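Local coordinates for decapping nuclease RAI1 (Candida albicans, PDB 5BUD), which removes the NAD cap from the 5'-end of RNAs with the help of divalent metal ions and binds and stimulates the exoribonuclease RAT1, at residues 105-108 with 109-112; 140-143 with 144-147; 150-153 with 154-157. All coordinates share one frame; numbering follows the deposited sequence.

Contact 1. Residues 105-108 with 109-112; sequences EIMT and KILS
Lys-109 folds back along helix 104-112 toward Glu-105, one turn earlier, in an i to i+4 pairing within the PD-(D/E)XK nuclease domain. Its CB rests 3.5 Å from Ile-106 O. With chi1 at -71°, CG sits beside the backbone N and anti to the carbonyl carbon, which brings it to 3.4 Å from Glu-105 O, the same carbonyl that accepts the Lys-109 N-H. CD continues past that oxygen, and CE arrives 3.5 Å from Glu-105 OE1, the two side chains crossing at a slant. A bend at chi4 of -85° then sets NZ 4.3 Å from Glu-105 OE1, so the opposite charges are neighbours without forming a salt bridge.

On another side of the helix Met-107 and Ile-110 run side by side in the same direction, SD of Met-107 being 3.8 Å from CD1 of Ile-110. Both are buried and pack against helix 322-339, where Met-107 meets Tyr-329 and Ile-110 meets Val-332. Leu-111 reaches that helix too and also touches Cys-270 of helix 255-275, the helix that carries Gln-271, a probable substrate-binding residue. Thr-108 turns its hydroxyl back to Arg-104 O, and its side chain lies about 4 Å from that of Gln-271.

Buried Ser-112 grips the carbonyl of Thr-108 twice. Its N-H donates to Thr-108 O, while OG donates to the same oxygen from the opposite face of the carbonyl plane at 2.9 Å.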
ATOM      1  N   GLU A 105      -2.300   2.613  -0.898  1.00 26.57           N
ATOM      2  CA  GLU A 105      -2.970   2.106   0.299  1.00 31.25           C
ATOM      3  C   GLU A 105      -4.401   2.621   0.377  1.00 29.18           C
ATOM      4  O   GLU A 105      -5.305   1.950   0.887  1.00 27.53           O
ATOM      5  CB  GLU A 105      -2.215   2.481   1.578  1.00 39.02           C
ATOM      6  CG  GLU A 105      -2.651   1.652   2.767  1.00 47.47           C
ATOM      7  CD  GLU A 105      -2.541   2.357   4.112  1.00 56.46           C
ATOM      8  OE1 GLU A 105      -3.096   1.810   5.096  1.00 60.59           O
ATOM      9  OE2 GLU A 105      -1.914   3.436   4.191  1.00 61.88           O
ATOM     10  N   ILE A 106      -4.610   3.808  -0.164  1.00 28.27           N
ATOM     11  CA  ILE A 106      -5.921   4.386  -0.203  1.00 27.24           C
ATOM     12  C   ILE A 106      -6.870   3.571  -1.104  1.00 25.21           C
ATOM     13  O   ILE A 106      -7.964   3.247  -0.669  1.00 22.90           O
ATOM     14  CB  ILE A 106      -5.856   5.865  -0.609  1.00 27.78           C
ATOM     15  CG1 ILE A 106      -5.243   6.661   0.558  1.00 28.22           C
ATOM     16  CG2 ILE A 106      -7.245   6.361  -0.921  1.00 27.62           C
ATOM     17  CD1 ILE A 106      -4.831   8.066   0.200  1.00 32.17           C
ATOM     18  N   MET A 107      -6.468   3.237  -2.323  1.00 24.21           N
ATOM     19  CA  MET A 107      -7.299   2.365  -3.175  1.00 24.43           C
ATOM     20  C   MET A 107      -7.426   0.937  -2.677  1.00 24.69           C
ATOM     21  O   MET A 107      -8.460   0.280  -2.919  1.00 25.36           O
ATOM     22  CB  MET A 107      -6.787   2.364  -4.611  1.00 27.25           C
ATOM     23  CG  MET A 107      -6.949   3.711  -5.278  1.00 29.33           C
ATOM     24  SD  MET A 107      -8.676   4.252  -5.284  1.00 36.21           S
ATOM     25  CE  MET A 107      -8.391   5.943  -4.883  1.00 35.51           C
ATOM     26  N   THR A 108      -6.390   0.430  -2.014  1.00 22.75           N
ATOM     27  CA  THR A 108      -6.476  -0.884  -1.373  1.00 24.60           C
ATOM     28  C   THR A 108      -7.645  -0.927  -0.354  1.00 23.60           C
ATOM     29  O   THR A 108      -8.370  -1.880  -0.327  1.00 22.71           O
ATOM     30  CB  THR A 108      -5.156  -1.246  -0.661  1.00 25.02           C
ATOM     31  OG1 THR A 108      -4.094  -1.261  -1.622  1.00 23.59           O
ATOM     32  CG2 THR A 108      -5.232  -2.624   0.025  1.00 26.58           C
ATOM     33  N   LYS A 109      -7.800   0.107   0.480  1.00 22.80           N
ATOM     34  CA  LYS A 109      -8.924   0.198   1.413  1.00 24.67           C
ATOM     35  C   LYS A 109     -10.275   0.121   0.713  1.00 24.07           C
ATOM     36  O   LYS A 109     -11.160  -0.595   1.148  1.00 26.50           O
ATOM     37  CB  LYS A 109      -8.831   1.489   2.253  1.00 26.21           C
ATOM     38  CG  LYS A 109      -7.710   1.425   3.250  1.00 30.74           C
ATOM     39  CD  LYS A 109      -7.509   2.747   3.947  1.00 33.10           C
ATOM     40  CE  LYS A 109      -6.486   2.601   5.060  1.00 35.26           C
ATOM     41  NZ  LYS A 109      -7.215   2.120   6.255  1.00 38.41           N
ATOM     42  N   ILE A 110     -10.402   0.852  -0.381  1.00 23.88           N
ATOM     43  CA  ILE A 110     -11.620   0.890  -1.167  1.00 24.58           C
ATOM     44  C   ILE A 110     -11.909  -0.434  -1.840  1.00 24.18           C
ATOM     45  O   ILE A 110     -13.043  -0.945  -1.752  1.00 21.66           O
ATOM     46  CB  ILE A 110     -11.567   2.028  -2.194  1.00 24.61           C
ATOM     47  CG1 ILE A 110     -11.514   3.367  -1.454  1.00 25.05           C
ATOM     48  CG2 ILE A 110     -12.743   1.976  -3.142  1.00 26.13           C
ATOM     49  CD1 ILE A 110     -11.124   4.512  -2.349  1.00 25.14           C
ATOM     50  N   LEU A 111     -10.889  -1.018  -2.474  1.00 23.40           N
ATOM     51  CA  LEU A 111     -11.066  -2.295  -3.163  1.00 22.54           C
ATOM     52  C   LEU A 111     -11.405  -3.450  -2.224  1.00 22.04           C
ATOM     53  O   LEU A 111     -12.152  -4.352  -2.598  1.00 24.81           O
ATOM     54  CB  LEU A 111      -9.818  -2.641  -3.990  1.00 23.52           C
ATOM     55  CG  LEU A 111      -9.706  -4.017  -4.688  1.00 23.60           C
ATOM     56  CD1 LEU A 111     -10.819  -4.318  -5.692  1.00 25.46           C
ATOM     57  CD2 LEU A 111      -8.369  -4.149  -5.400  1.00 23.38           C
ATOM     58  N   SER A 112     -10.829  -3.465  -1.039  1.00 21.46           N
ATOM     59  CA  SER A 112     -11.059  -4.580  -0.132  1.00 22.69           C
ATOM     60  C   SER A 112     -12.287  -4.373   0.757  1.00 23.01           C
ATOM     61  O   SER A 112     -12.642  -5.283   1.516  1.00 24.16           O
ATOM     62  CB  SER A 112      -9.850  -4.811   0.760  1.00 21.66           C
ATOM     63  OG  SER A 112      -9.608  -3.656   1.530  1.00 22.72           O
TER

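Contact 2. Residues 140-143 with 144-147; sequences LDMK and RRKE
Met-142 sets its sulfur against the edge of the Arg-145 guanidinium near the N-terminal end of helix 138-155, an i to i+3 sulfur-guanidinium contact on a surface turn of the nuclease domain. SD lies in the guanidinium plane, 3.2 Å from Arg-145 NH1. Bends at chi2 and chi3 (-59° and -47°) carry the methyl on toward the next residue, leaving CE 3.7 Å from Lys-146 NZ.

Leu-140 makes a different approach to Arg-144: its CD1 lies over one face of that guanidinium, 4.0 Å from NH2. Arg-144 is extended from CG to NE, and its CG passes 3.3 Å from Leu-140 O, which also accepts the Arg-144 N-H. The Glu-147 N-H closes a helical bond to Lys-143 O at 3.0 Å, and the charged ends of this pair stay beyond a salt bridge, with Lys-143 NZ 4.5 Å from Glu-147 OE2.

Further out, Asp-122 forms a salt bridge with Arg-144 NH2 and Pro-120 packs against the side chain, so the arginine ties the helix to the chain around strand 121-128. Leu-75 touches both Met-142 and Arg-145, and Asp-71 also lies against Arg-145. Asp-141 directs OD2 into a hydrogen bond with Ser-136 OG.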
ATOM      1  N   LEU A 140      -7.627  11.819  11.852  1.00 34.87           N
ATOM      2  CA  LEU A 140      -8.493  10.699  12.195  1.00 36.65           C
ATOM      3  C   LEU A 140      -7.734   9.362  12.270  1.00 36.70           C
ATOM      4  O   LEU A 140      -7.951   8.581  13.191  1.00 35.87           O
ATOM      5  CB  LEU A 140      -9.692  10.564  11.239  1.00 37.36           C
ATOM      6  CG  LEU A 140     -10.939  11.392  11.547  1.00 38.24           C
ATOM      7  CD1 LEU A 140     -12.083  10.943  10.652  1.00 38.21           C
ATOM      8  CD2 LEU A 140     -11.334  11.316  13.027  1.00 36.86           C
ATOM      9  N   ASP A 141      -6.864   9.105  11.304  1.00 35.61           N
ATOM     10  CA  ASP A 141      -6.043   7.891  11.304  1.00 38.35           C
ATOM     11  C   ASP A 141      -5.193   7.747  12.572  1.00 36.65           C
ATOM     12  O   ASP A 141      -5.173   6.685  13.200  1.00 34.31           O
ATOM     13  CB  ASP A 141      -5.111   7.895  10.101  1.00 41.70           C
ATOM     14  CG  ASP A 141      -5.814   7.539   8.802  1.00 46.56           C
ATOM     15  OD1 ASP A 141      -6.933   6.988   8.848  1.00 50.74           O
ATOM     16  OD2 ASP A 141      -5.227   7.799   7.720  1.00 52.04           O
ATOM     17  N   MET A 142      -4.495   8.819  12.938  1.00 35.72           N
ATOM     18  CA  MET A 142      -3.666   8.813  14.136  1.00 38.72           C
ATOM     19  C   MET A 142      -4.520   8.562  15.376  1.00 39.81           C
ATOM     20  O   MET A 142      -4.116   7.826  16.269  1.00 39.91           O
ATOM     21  CB  MET A 142      -2.904  10.129  14.302  1.00 41.29           C
ATOM     22  CG  MET A 142      -1.735  10.323  13.352  1.00 45.09           C
ATOM     23  SD  MET A 142      -0.469   9.042  13.463  1.00 53.95           S
ATOM     24  CE  MET A 142      -0.202   8.904  15.229  1.00 49.90           C
ATOM     25  N   LYS A 143      -5.697   9.171  15.422  1.00 38.76           N
ATOM     26  CA  LYS A 143      -6.589   9.009  16.564  1.00 42.19           C
ATOM     27  C   LYS A 143      -7.060   7.562  16.677  1.00 42.78           C
ATOM     28  O   LYS A 143      -7.138   6.997  17.784  1.00 42.52           O
ATOM     29  CB  LYS A 143      -7.774   9.963  16.453  1.00 43.27           C
ATOM     30  CG  LYS A 143      -8.604  10.084  17.712  1.00 46.01           C
ATOM     31  CD  LYS A 143     -10.038  10.491  17.388  1.00 50.59           C
ATOM     32  CE  LYS A 143     -10.776   9.385  16.634  1.00 50.76           C
ATOM     33  NZ  LYS A 143     -12.247   9.506  16.783  1.00 52.62           N
ATOM     34  N   ARG A 144      -7.358   6.953  15.540  1.00 39.68           N
ATOM     35  CA  ARG A 144      -7.745   5.550  15.543  1.00 40.44           C
ATOM     36  C   ARG A 144      -6.580   4.649  15.922  1.00 41.94           C
ATOM     37  O   ARG A 144      -6.769   3.682  16.653  1.00 42.15           O
ATOM     38  CB  ARG A 144      -8.313   5.150  14.203  1.00 39.03           C
ATOM     39  CG  ARG A 144      -9.626   5.849  13.954  1.00 39.46           C
ATOM     40  CD  ARG A 144     -10.020   5.855  12.505  1.00 38.67           C
ATOM     41  NE  ARG A 144     -11.371   6.379  12.384  1.00 38.10           N
ATOM     42  CZ  ARG A 144     -11.947   6.750  11.249  1.00 37.04           C
ATOM     43  NH1 ARG A 144     -11.303   6.670  10.084  1.00 36.59           N
ATOM     44  NH2 ARG A 144     -13.183   7.202  11.285  1.00 37.04           N
ATOM     45  N   ARG A 145      -5.388   4.971  15.435  1.00 44.16           N
ATOM     46  CA  ARG A 145      -4.206   4.196  15.775  1.00 46.53           C
ATOM     47  C   ARG A 145      -3.912   4.287  17.288  1.00 47.49           C
ATOM     48  O   ARG A 145      -3.593   3.285  17.914  1.00 43.22           O
ATOM     49  CB  ARG A 145      -3.002   4.640  14.941  1.00 53.40           C
ATOM     50  CG  ARG A 145      -1.951   3.551  14.781  1.00 63.44           C
ATOM     51  CD  ARG A 145      -0.763   3.979  13.925  1.00 68.71           C
ATOM     52  NE  ARG A 145      -1.047   3.921  12.484  1.00 72.81           N
ATOM     53  CZ  ARG A 145      -1.104   4.966  11.655  1.00 73.31           C
ATOM     54  NH1 ARG A 145      -0.891   6.208  12.087  1.00 73.51           N
ATOM     55  NH2 ARG A 145      -1.373   4.763  10.370  1.00 71.34           N
ATOM     56  N   LYS A 146      -4.049   5.470  17.879  1.00 47.43           N
ATOM     57  CA  LYS A 146      -3.800   5.618  19.311  1.00 50.35           C
ATOM     58  C   LYS A 146      -4.818   4.798  20.083  1.00 48.97           C
ATOM     59  O   LYS A 146      -4.462   4.061  20.996  1.00 52.25           O
ATOM     60  CB  LYS A 146      -3.890   7.069  19.765  1.00 50.62           C
ATOM     61  CG  LYS A 146      -2.870   8.024  19.180  1.00 56.64           C
ATOM     62  CD  LYS A 146      -1.423   7.604  19.386  1.00 61.03           C
ATOM     63  CE  LYS A 146      -0.484   8.753  19.033  1.00 66.03           C
ATOM     64  NZ  LYS A 146       0.899   8.312  18.690  1.00 69.22           N
ATOM     65  N   GLU A 147      -6.082   4.909  19.700  1.00 50.43           N
ATOM     66  CA  GLU A 147      -7.152   4.220  20.415  1.00 51.40           C
ATOM     67  C   GLU A 147      -7.071   2.699  20.243  1.00 49.52           C
ATOM     68  O   GLU A 147      -7.413   1.951  21.155  1.00 44.38           O
ATOM     69  CB  GLU A 147      -8.528   4.771  20.026  1.00 55.18           C
ATOM     70  CG  GLU A 147      -9.208   4.076  18.863  1.00 59.48           C
ATOM     71  CD  GLU A 147     -10.473   4.783  18.409  1.00 62.86           C
ATOM     72  OE1 GLU A 147     -11.097   4.271  17.456  1.00 66.16           O
ATOM     73  OE2 GLU A 147     -10.844   5.832  18.999  1.00 59.56           O
TER

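Contact 3. Residues 150-153 with 154-157; sequences VRMK and QTNT
Asn-156 reaches back to the carbonyl of Met-152 with its side-chain amide. ND2 donates to Met-152 O at 2.9 Å, with an N-H...O angle of 161°; it approaches in the carbonyl plane, on a lone pair, and the oxygen in turn lies close to the amide plane of Asn-156. The backbone N of Asn-156 adds a weak bond to the same oxygen. With chi1 at -67°, CG stands beside the backbone N, and this aims the amide at the preceding turn.

One residue earlier, Arg-151 O accepts two bonds from Thr-155. The backbone N-H arrives nearly head-on to the carbonyl at 2.8 Å. The hydroxyl OG1 comes from above the carbonyl plane at 3.0 Å, away from the lone-pair direction, a position it takes by standing between its own backbone N and carbonyl carbon. Gln-154 N keeps the ordinary i to i+4 bond to Val-150 O.

These bonds lie in the last turn of helix 138-155, just before the chain turns into helix 158-178. The junction is a tight link between two successive helices: Thr-157 occupies the N-cap position of the second, and its OG1 accepts from Arg-160 N.

Met-152 packs beside these polar groups. Its side chain runs alongside that of Asn-156 in the same direction, placing SD 3.6 Å from Asn-156 ND2, while CE swings to 3.7 Å from Thr-155 OG1. Both Met-152 and Asn-156 touch Met-164 of helix 158-178, and Lys-153 touches Tyr-161 of that helix. On the exposed flank, the CB of Gln-154 rests 3.4 Å from Val-150 O.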
ATOM      1  N   VAL A 150      -4.190   1.797  22.777  1.00 49.75           N
ATOM      2  CA  VAL A 150      -4.660   1.734  24.178  1.00 52.26           C
ATOM      3  C   VAL A 150      -5.625   0.562  24.456  1.00 49.40           C
ATOM      4  O   VAL A 150      -5.528  -0.079  25.509  1.00 51.23           O
ATOM      5  CB  VAL A 150      -5.214   3.088  24.709  1.00 53.25           C
ATOM      6  CG1 VAL A 150      -4.110   4.125  24.756  1.00 53.44           C
ATOM      7  CG2 VAL A 150      -6.374   3.604  23.872  1.00 56.85           C
ATOM      8  N   ARG A 151      -6.514   0.245  23.518  1.00 50.80           N
ATOM      9  CA  ARG A 151      -7.294  -0.994  23.604  1.00 50.81           C
ATOM     10  C   ARG A 151      -6.349  -2.166  23.868  1.00 54.35           C
ATOM     11  O   ARG A 151      -6.446  -2.844  24.894  1.00 48.31           O
ATOM     12  CB  ARG A 151      -8.053  -1.276  22.302  1.00 57.92           C
ATOM     13  CG  ARG A 151      -9.550  -0.996  22.314  1.00 62.67           C
ATOM     14  CD  ARG A 151      -9.877   0.495  22.363  1.00 66.63           C
ATOM     15  NE  ARG A 151     -11.127   0.825  21.671  1.00 66.86           N
ATOM     16  CZ  ARG A 151     -11.643   2.051  21.587  1.00 70.23           C
ATOM     17  NH1 ARG A 151     -11.025   3.082  22.149  1.00 71.73           N
ATOM     18  NH2 ARG A 151     -12.787   2.251  20.937  1.00 74.49           N
ATOM     19  N   MET A 152      -5.411  -2.370  22.941  1.00 53.93           N
ATOM     20  CA  MET A 152      -4.590  -3.581  22.913  1.00 54.05           C
ATOM     21  C   MET A 152      -3.733  -3.724  24.167  1.00 52.30           C
ATOM     22  O   MET A 152      -3.581  -4.835  24.676  1.00 53.57           O
ATOM     23  CB  MET A 152      -3.723  -3.641  21.641  1.00 55.73           C
ATOM     24  CG  MET A 152      -4.485  -3.983  20.353  1.00 59.56           C
ATOM     25  SD  MET A 152      -5.319  -5.606  20.296  1.00 67.88           S
ATOM     26  CE  MET A 152      -6.939  -5.210  20.961  1.00 66.36           C
ATOM     27  N   LYS A 153      -3.170  -2.611  24.636  1.00 49.64           N
ATOM     28  CA  LYS A 153      -2.527  -2.532  25.956  1.00 52.05           C
ATOM     29  C   LYS A 153      -3.454  -3.012  27.083  1.00 52.93           C
ATOM     30  O   LYS A 153      -3.078  -3.862  27.895  1.00 56.26           O
ATOM     31  CB  LYS A 153      -2.108  -1.087  26.263  1.00 51.78           C
ATOM     32  CG  LYS A 153      -0.619  -0.805  26.204  1.00 53.10           C
ATOM     33  CD  LYS A 153       0.101  -1.271  27.464  1.00 54.04           C
ATOM     34  CE  LYS A 153       1.152  -0.275  27.949  1.00 55.00           C
ATOM     35  NZ  LYS A 153       2.295  -0.079  27.014  1.00 55.32           N
ATOM     36  N   GLN A 154      -4.662  -2.464  27.127  1.00 49.38           N
ATOM     37  CA  GLN A 154      -5.584  -2.729  28.226  1.00 48.38           C
ATOM     38  C   GLN A 154      -6.172  -4.124  28.245  1.00 46.23           C
ATOM     39  O   GLN A 154      -6.372  -4.706  29.307  1.00 48.50           O
ATOM     40  CB  GLN A 154      -6.747  -1.744  28.198  1.00 49.21           C
ATOM     41  CG  GLN A 154      -6.544  -0.538  29.074  1.00 50.46           C
ATOM     42  CD  GLN A 154      -7.806   0.281  29.173  1.00 51.63           C
ATOM     43  OE1 GLN A 154      -8.911  -0.269  29.276  1.00 54.06           O
ATOM     44  NE2 GLN A 154      -7.658   1.593  29.117  1.00 49.69           N
ATOM     45  N   THR A 155      -6.469  -4.652  27.071  1.00 40.42           N
ATOM     46  CA  THR A 155      -7.249  -5.863  26.965  1.00 38.26           C
ATOM     47  C   THR A 155      -6.424  -7.149  26.805  1.00 38.11           C
ATOM     48  O   THR A 155      -6.994  -8.239  26.760  1.00 35.39           O
ATOM     49  CB  THR A 155      -8.220  -5.752  25.788  1.00 40.23           C
ATOM     50  OG1 THR A 155      -7.488  -5.596  24.562  1.00 42.01           O
ATOM     51  CG2 THR A 155      -9.142  -4.550  25.986  1.00 40.69           C
ATOM     52  N   ASN A 156      -5.098  -7.014  26.693  1.00 38.86           N
ATOM     53  CA  ASN A 156      -4.197  -8.162  26.642  1.00 36.74           C
ATOM     54  C   ASN A 156      -3.241  -8.130  27.808  1.00 35.21           C
ATOM     55  O   ASN A 156      -2.931  -7.067  28.332  1.00 33.28           O
ATOM     56  CB  ASN A 156      -3.371  -8.145  25.364  1.00 36.47           C
ATOM     57  CG  ASN A 156      -4.215  -8.368  24.130  1.00 35.86           C
ATOM     58  OD1 ASN A 156      -4.682  -9.479  23.867  1.00 37.26           O
ATOM     59  ND2 ASN A 156      -4.432  -7.311  23.381  1.00 35.35           N
ATOM     60  N   THR A 157      -2.716  -9.302  28.147  1.00 33.66           N
ATOM     61  CA  THR A 157      -1.744  -9.439  29.208  1.00 30.36           C
ATOM     62  C   THR A 157      -0.475  -8.778  28.724  1.00 32.28           C
ATOM     63  O   THR A 157      -0.302  -8.552  27.514  1.00 30.58           O
ATOM     64  CB  THR A 157      -1.434 -10.924  29.486  1.00 31.78           C
ATOM     65  OG1 THR A 157      -0.830 -11.509  28.337  1.00 29.88           O
ATOM     66  CG2 THR A 157      -2.692 -11.723  29.824  1.00 32.76           C
TER

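How the contacts relate
All three contacts are short-range helical ones and follow one another along the chain within the PD-(D/E)XK nuclease family region. Contact 1 is buried on helix 104-112; after it come strands 121-128 and 131-136, then helix 138-155, which carries contact 2 near its start and contact 3 at its end. Centre to centre, about 15 Å separates contacts 2 and 3, about 18 Å contacts 1 and 2, and about 27 Å contacts 1 and 3. Contact 1 thus lies inside, beside the probable substrate-binding residue Gln-271, while contacts 2 and 3 are both on the surface, the latter leading into helix 158-178, which bears the metal-binding Glu-175.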